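Long-range contacts in probable transcriptional regulator (Rhodococcus jostii, PDB 3ON2), which probably binds DNA as a TetR-family transcriptional regulator, its exact function being unknown: residues R70-V79 with A92-F100; M132-Q143 with A153-F161. One frame throughout, in Å; residues are numbered along the deposited sequence.

Interaction 1 of 2, residues R70-V79 with A92-F100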
# COMPACT_ATOMS: atom_id res chain seq x y z
N ARG A 70 3.22 -5.88 -0.89
CA ARG A 70 1.95 -6.18 -1.54
C ARG A 70 1.37 -4.98 -2.29
O ARG A 70 0.75 -5.16 -3.35
CB ARG A 70 0.94 -6.74 -0.53
CG ARG A 70 1.30 -8.15 -0.08
CD ARG A 70 0.20 -8.70 0.78
NE ARG A 70 0.42 -8.32 2.15
CZ ARG A 70 -0.54 -8.18 3.05
NH1 ARG A 70 -1.83 -8.31 2.69
NH2 ARG A 70 -0.21 -7.86 4.29
N LEU A 71 1.56 -3.78 -1.75
CA LEU A 71 1.12 -2.57 -2.46
C LEU A 71 1.91 -2.40 -3.75
O LEU A 71 1.34 -2.10 -4.81
CB LEU A 71 1.26 -1.32 -1.58
CG LEU A 71 1.04 0.05 -2.27
CD1 LEU A 71 -0.38 0.19 -2.92
CD2 LEU A 71 1.28 1.17 -1.26
N THR A 72 3.23 -2.57 -3.67
CA THR A 72 4.06 -2.53 -4.88
C THR A 72 3.59 -3.59 -5.91
O THR A 72 3.41 -3.28 -7.09
CB THR A 72 5.56 -2.71 -4.56
OG1 THR A 72 5.99 -1.65 -3.72
CG2 THR A 72 6.40 -2.71 -5.86
N ALA A 73 3.39 -4.83 -5.46
CA ALA A 73 2.86 -5.89 -6.30
C ALA A 73 1.55 -5.47 -7.01
O ALA A 73 1.42 -5.65 -8.22
CB ALA A 73 2.67 -7.19 -5.48
N ALA A 74 0.62 -4.85 -6.27
CA ALA A 74 -0.66 -4.40 -6.81
C ALA A 74 -0.51 -3.30 -7.86
O ALA A 74 -1.20 -3.31 -8.89
CB ALA A 74 -1.57 -3.91 -5.67
N LEU A 75 0.38 -2.35 -7.60
CA LEU A 75 0.65 -1.30 -8.60
C LEU A 75 1.28 -1.90 -9.88
O LEU A 75 0.90 -1.55 -10.99
CB LEU A 75 1.55 -0.20 -7.99
CG LEU A 75 0.99 0.53 -6.79
CD1 LEU A 75 2.02 1.52 -6.18
CD2 LEU A 75 -0.36 1.24 -7.15
N GLU A 76 2.24 -2.80 -9.72
CA GLU A 76 2.87 -3.45 -10.90
C GLU A 76 1.86 -4.25 -11.74
O GLU A 76 1.91 -4.22 -12.98
CB GLU A 76 4.00 -4.38 -10.47
CG GLU A 76 5.22 -3.69 -9.87
CD GLU A 76 6.17 -4.68 -9.21
OE1 GLU A 76 7.31 -4.28 -8.86
OE2 GLU A 76 5.80 -5.88 -9.02
N ARG A 77 0.94 -4.95 -11.09
CA ARG A 77 -0.13 -5.64 -11.81
C ARG A 77 -1.06 -4.67 -12.55
O ARG A 77 -1.50 -4.93 -13.68
CB ARG A 77 -0.92 -6.54 -10.86
CG ARG A 77 -0.11 -7.71 -10.35
CD ARG A 77 -1.01 -8.73 -9.69
NE ARG A 77 -1.72 -8.16 -8.55
CZ ARG A 77 -1.33 -8.31 -7.29
NH1 ARG A 77 -2.02 -7.75 -6.30
NH2 ARG A 77 -0.27 -9.07 -7.01
N ALA A 78 -1.35 -3.55 -11.91
CA ALA A 78 -2.19 -2.54 -12.53
C ALA A 78 -1.54 -2.06 -13.83
O ALA A 78 -2.22 -1.90 -14.84
CB ALA A 78 -2.43 -1.38 -11.58
N VAL A 79 -0.24 -1.79 -13.77
CA VAL A 79 0.52 -1.39 -14.97
C VAL A 79 0.48 -2.49 -16.06
O VAL A 79 0.13 -2.22 -17.21
CB VAL A 79 1.96 -0.93 -14.58
CG1 VAL A 79 2.86 -0.75 -15.82
CG2 VAL A 79 1.88 0.37 -13.77
N ALA A 92 -4.48 3.71 -14.34
CA ALA A 92 -4.49 2.41 -13.67
C ALA A 92 -3.84 2.43 -12.30
O ALA A 92 -4.33 1.78 -11.37
CB ALA A 92 -3.83 1.33 -14.55
N LEU A 93 -2.72 3.14 -12.16
CA LEU A 93 -2.04 3.24 -10.87
C LEU A 93 -2.93 3.91 -9.84
O LEU A 93 -2.96 3.48 -8.70
CB LEU A 93 -0.74 4.03 -10.96
CG LEU A 93 0.45 3.30 -11.58
CD1 LEU A 93 1.55 4.31 -11.82
CD2 LEU A 93 0.99 2.15 -10.71
N ALA A 94 -3.63 4.97 -10.24
CA ALA A 94 -4.48 5.70 -9.29
C ALA A 94 -5.59 4.82 -8.76
O ALA A 94 -5.79 4.74 -7.57
CB ALA A 94 -5.07 6.94 -9.94
N GLY A 95 -6.33 4.21 -9.68
CA GLY A 95 -7.42 3.29 -9.33
C GLY A 95 -6.95 2.14 -8.46
O GLY A 95 -7.62 1.79 -7.48
N ALA A 96 -5.79 1.55 -8.79
CA ALA A 96 -5.22 0.47 -7.96
C ALA A 96 -4.81 0.93 -6.57
O ALA A 96 -4.96 0.19 -5.59
CB ALA A 96 -4.01 -0.18 -8.66
N TYR A 97 -4.24 2.12 -6.47
CA TYR A 97 -3.90 2.64 -5.14
C TYR A 97 -5.13 2.80 -4.23
O TYR A 97 -5.13 2.39 -3.06
CB TYR A 97 -3.15 3.99 -5.20
CG TYR A 97 -2.86 4.45 -3.78
CD1 TYR A 97 -1.80 3.88 -3.07
CD2 TYR A 97 -3.68 5.38 -3.13
CE1 TYR A 97 -1.54 4.24 -1.77
CE2 TYR A 97 -3.42 5.75 -1.81
CZ TYR A 97 -2.34 5.18 -1.14
OH TYR A 97 -2.03 5.49 0.15
N VAL A 98 -6.16 3.46 -4.75
CA VAL A 98 -7.37 3.72 -3.97
C VAL A 98 -8.04 2.40 -3.57
O VAL A 98 -8.41 2.22 -2.41
CB VAL A 98 -8.32 4.73 -4.69
CG1 VAL A 98 -9.61 4.98 -3.88
CG2 VAL A 98 -7.58 6.08 -4.91
N SER A 99 -8.14 1.46 -4.51
CA SER A 99 -8.69 0.13 -4.17
C SER A 99 -7.90 -0.59 -3.08
O SER A 99 -8.51 -1.23 -2.19
CB SER A 99 -8.75 -0.77 -5.40
OG SER A 99 -9.66 -0.21 -6.30
N PHE A 100 -6.57 -0.51 -3.17
CA PHE A 100 -5.73 -1.12 -2.13
C PHE A 100 -6.01 -0.53 -0.75
O PHE A 100 -6.16 -1.26 0.25
CB PHE A 100 -4.23 -0.96 -2.46
CG PHE A 100 -3.34 -1.74 -1.54
CD1 PHE A 100 -2.91 -3.02 -1.89
CD2 PHE A 100 -2.93 -1.20 -0.31
CE1 PHE A 100 -2.07 -3.75 -1.02
CE2 PHE A 100 -2.11 -1.92 0.56
CZ PHE A 100 -1.68 -3.20 0.20
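Segments 70-79 and 92-100, from the long helix 56-81 and from helix 86-103, pack as an antiparallel helix pair in the all-helical TetR-like fold: their axes approach to 8.6 Å at 145°. The spacing is uneven, for the CA atoms of Leu71 and Phe100 stand 7.0 Å apart whereas those of Ala78 and Ala92 are nearer. Alanines make the close end. Ala78 CB meets Ala96 CB at 3.5 Å, and the methyl of Ala92 lies against the carbonyl oxygen of Ala78. At the wider end Phe100 spans the gap. Its CG lies anti to the backbone N (chi1 -171°), which sends the ring across to Leu71, and one face receives Leu71 CB in a CH-pi contact, 4.0 Å from the ring centroid. Leu71 CD1 reaches the CG side of the same ring, while Ala74 CB comes in obliquely near CD1. With an alanine in place of Phe100, the backbone and CB of Leu71 would probably lose their aromatic cover and a gap would open beside Ala74. Leu71 CD1 also touches the ring of Tyr97, whose hydroxyl is hydrogen-bonded to Tyr112 and His165; Tyr97, Leu71, Leu75 and Leu93 belong to the pocket that holds a polyether molecule. No hydrogen bond joins the segments, so the pairing rests on apolar contact. Between the two ends, Leu75 CD2 lies against the backbone of segment 92-100, 3.8 Å from Leu93 O. The side chains of Leu75 and Leu93 cross at about a right angle, and Leu93 CD2 fits between two partners, Leu75 CB at 3.6 Å and Val79 CG2 at 3.7 Å.

Interaction 2 of 2, residues M132-Q143 with A153-F161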
# COMPACT_ATOMS: atom_id res chain seq x y z
N MSE A 132 7.00 3.92 -4.15
CA MSE A 132 7.14 5.26 -4.69
C MSE A 132 8.04 5.30 -5.93
O MSE A 132 7.70 5.97 -6.90
CB MSE A 132 7.63 6.26 -3.63
CG MSE A 132 7.83 7.72 -4.16
SE MSE A 132 6.18 8.59 -4.81
CE MSE A 132 5.30 8.81 -3.09
N ASP A 133 9.16 4.57 -5.89
CA ASP A 133 10.09 4.44 -7.04
C ASP A 133 9.40 3.97 -8.32
O ASP A 133 9.64 4.52 -9.40
CB ASP A 133 11.24 3.46 -6.71
CG ASP A 133 12.27 4.05 -5.76
OD1 ASP A 133 12.18 5.25 -5.42
OD2 ASP A 133 13.18 3.29 -5.35
N LEU A 134 8.54 2.96 -8.17
CA LEU A 134 7.68 2.48 -9.26
C LEU A 134 6.93 3.64 -9.93
O LEU A 134 7.00 3.82 -11.15
CB LEU A 134 6.68 1.45 -8.69
CG LEU A 134 5.78 0.64 -9.63
CD1 LEU A 134 4.64 1.49 -10.15
CD2 LEU A 134 6.60 0.06 -10.77
N THR A 135 6.24 4.43 -9.13
CA THR A 135 5.49 5.58 -9.62
C THR A 135 6.40 6.60 -10.31
O THR A 135 6.06 7.09 -11.39
CB THR A 135 4.76 6.27 -8.45
OG1 THR A 135 4.00 5.29 -7.74
CG2 THR A 135 3.85 7.37 -8.95
N VAL A 136 7.52 6.92 -9.67
CA VAL A 136 8.49 7.91 -10.20
C VAL A 136 9.02 7.44 -11.58
O VAL A 136 9.16 8.25 -12.50
CB VAL A 136 9.66 8.19 -9.20
CG1 VAL A 136 10.79 9.07 -9.84
CG2 VAL A 136 9.14 8.86 -7.93
N ARG A 137 9.26 6.14 -11.73
CA ARG A 137 9.74 5.54 -12.99
C ARG A 137 8.71 5.67 -14.11
O ARG A 137 9.07 6.06 -15.21
CB ARG A 137 10.21 4.08 -12.78
CG ARG A 137 9.91 3.08 -13.93
CD ARG A 137 10.55 1.67 -13.75
NE ARG A 137 10.30 0.99 -12.46
CZ ARG A 137 11.00 1.22 -11.34
NH1 ARG A 137 11.98 2.13 -11.33
NH2 ARG A 137 10.73 0.56 -10.21
N ILE A 138 7.44 5.42 -13.81
CA ILE A 138 6.32 5.58 -14.74
C ILE A 138 6.17 7.04 -15.20
O ILE A 138 5.89 7.29 -16.38
CB ILE A 138 4.98 5.14 -14.09
CG1 ILE A 138 5.02 3.67 -13.61
CG2 ILE A 138 3.80 5.40 -15.01
CD1 ILE A 138 4.77 2.63 -14.67
N VAL A 139 6.32 7.99 -14.27
CA VAL A 139 6.32 9.43 -14.61
C VAL A 139 7.53 9.77 -15.50
O VAL A 139 7.37 10.44 -16.52
CB VAL A 139 6.31 10.33 -13.32
CG1 VAL A 139 6.55 11.82 -13.64
CG2 VAL A 139 5.01 10.13 -12.48
N THR A 140 8.72 9.31 -15.12
CA THR A 140 9.96 9.55 -15.89
C THR A 140 9.82 9.00 -17.31
O THR A 140 10.15 9.70 -18.27
CB THR A 140 11.22 8.97 -15.18
OG1 THR A 140 11.29 9.49 -13.86
CG2 THR A 140 12.54 9.38 -15.89
N GLU A 141 9.31 7.78 -17.43
CA GLU A 141 9.06 7.16 -18.74
C GLU A 141 8.06 7.97 -19.55
O GLU A 141 8.19 8.08 -20.77
CB GLU A 141 8.56 5.70 -18.61
CG GLU A 141 9.60 4.73 -18.00
CD GLU A 141 9.08 3.29 -17.80
OE1 GLU A 141 7.90 3.01 -18.11
OE2 GLU A 141 9.87 2.42 -17.32
N ALA A 142 7.07 8.56 -18.88
CA ALA A 142 6.08 9.41 -19.55
C ALA A 142 6.72 10.68 -20.08
O ALA A 142 6.34 11.19 -21.15
CB ALA A 142 4.92 9.76 -18.61
N GLN A 143 7.69 11.20 -19.34
CA GLN A 143 8.41 12.39 -19.79
C GLN A 143 9.35 12.05 -20.94
O GLN A 143 9.57 12.90 -21.80
CB GLN A 143 9.20 12.99 -18.66
CG GLN A 143 8.33 13.68 -17.64
CD GLN A 143 9.12 14.11 -16.46
OE1 GLN A 143 9.89 13.33 -15.91
NE2 GLN A 143 8.90 15.34 -16.02
N ALA A 153 10.32 14.60 -11.60
CA ALA A 153 9.40 13.48 -11.61
C ALA A 153 8.99 13.05 -10.19
O ALA A 153 7.91 12.51 -10.00
CB ALA A 153 9.97 12.29 -12.40
N SER A 154 9.86 13.28 -9.21
CA SER A 154 9.52 12.88 -7.84
C SER A 154 8.51 13.83 -7.19
O SER A 154 7.68 13.40 -6.38
CB SER A 154 10.78 12.63 -6.98
OG SER A 154 11.36 13.84 -6.56
N ARG A 155 8.54 15.11 -7.55
CA ARG A 155 7.50 16.06 -7.13
C ARG A 155 6.16 15.76 -7.82
O ARG A 155 5.09 15.88 -7.18
CB ARG A 155 7.90 17.53 -7.38
CG ARG A 155 9.02 18.04 -6.47
CD ARG A 155 8.64 17.94 -4.98
NE ARG A 155 9.83 18.16 -4.15
CZ ARG A 155 10.24 19.35 -3.73
NH1 ARG A 155 9.54 20.44 -4.03
NH2 ARG A 155 11.34 19.44 -2.99
N ILE A 156 6.22 15.39 -9.10
CA ILE A 156 5.03 15.01 -9.87
C ILE A 156 4.39 13.79 -9.22
O ILE A 156 3.18 13.76 -8.94
CB ILE A 156 5.36 14.77 -11.36
CG1 ILE A 156 5.79 16.09 -12.03
CG2 ILE A 156 4.15 14.16 -12.12
CD1 ILE A 156 6.38 15.92 -13.50
N ALA A 157 5.21 12.78 -8.96
CA ALA A 157 4.74 11.57 -8.30
C ALA A 157 4.15 11.87 -6.92
O ALA A 157 3.15 11.27 -6.53
CB ALA A 157 5.88 10.56 -8.21
N LEU A 158 4.77 12.80 -6.19
CA LEU A 158 4.33 13.19 -4.86
C LEU A 158 2.95 13.88 -4.90
O LEU A 158 2.09 13.62 -4.03
CB LEU A 158 5.38 14.08 -4.18
CG LEU A 158 5.14 14.36 -2.69
CD1 LEU A 158 5.01 13.07 -1.92
CD2 LEU A 158 6.24 15.27 -2.11
N VAL A 159 2.73 14.74 -5.89
CA VAL A 159 1.43 15.38 -6.04
C VAL A 159 0.37 14.31 -6.34
O VAL A 159 -0.73 14.34 -5.76
CB VAL A 159 1.41 16.51 -7.10
CG1 VAL A 159 -0.03 16.93 -7.43
CG2 VAL A 159 2.21 17.71 -6.56
N ALA A 160 0.71 13.35 -7.20
CA ALA A 160 -0.20 12.24 -7.50
C ALA A 160 -0.55 11.42 -6.24
O ALA A 160 -1.72 11.08 -6.01
CB ALA A 160 0.38 11.32 -8.60
N PHE A 161 0.46 11.08 -5.44
CA PHE A 161 0.26 10.33 -4.20
C PHE A 161 -0.66 11.08 -3.22
O PHE A 161 -1.58 10.49 -2.69
CB PHE A 161 1.60 10.00 -3.55
CG PHE A 161 1.51 9.33 -2.20
CD1 PHE A 161 0.60 8.30 -1.95
CD2 PHE A 161 2.41 9.66 -1.20
CE1 PHE A 161 0.56 7.65 -0.71
CE2 PHE A 161 2.38 9.04 0.05
CZ PHE A 161 1.46 8.03 0.30
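A helix-helix packing with knobs-into-holes character joins segments 132-143 and 153-161, the second starting at the N-terminal end of helix 153-172. Ala157 is one knob: Ala157 CB sits among Met132, Thr135, Val136 and Val139, with Val136 CG2 3.7 Å away. Ala153 is the other, set among Val136, Val139, Thr140 and Gln143, and its CB comes within 3.4 Å of Thr140 OG1. Thr140 OG1 donates to Val136 O (2.8 Å) from above the carbonyl plane, while Thr140 N reaches the same oxygen from the opposite face. The axes pass 8.6 Å apart at 118°, a steep crossing between two helices of the TetR-like C-terminal domain, and the CA atoms of Val136 and Ala157 lie 5.6 Å apart. Val139 directs CG1 into the interface, where it touches Ala153 CB and Ile156 CG2. Gln143 and Ile156 approach from opposite directions, and Gln143 NE2, hydrogen-bonded to Gly151 O and Gly149 O of the connecting loop, rests 3.6 Å from Ile156 CD1. At the other end the selenomethionine Met132 bends at chi2 (63°) and chi3 (70°), bringing its CE methyl 3.6 Å from Phe161 CD2.

In the fold
Interaction 1 closes before interaction 2 opens along the chain, yet their centres lie about 14 Å apart and they touch directly. Leu93 CD1 meets Ile138 CG1 at 4.0 Å, and Val79 CG2 meets Ile138 CD1 at 3.8 Å, so helix 122-144 packs on both helices of interaction 1. Tyr97 OH also approaches Phe161 CE1 at 3.5 Å. Both contacts line the pocket occupied by the polyether, probably a crystallisation component: the side chain of Tyr97 comes within about 4 Å of it and that of Thr135, in the conformer modelled here, within about 3 Å. In TetR-family regulators the C-terminal domain commonly receives the effector, so the molecule may mark such a site.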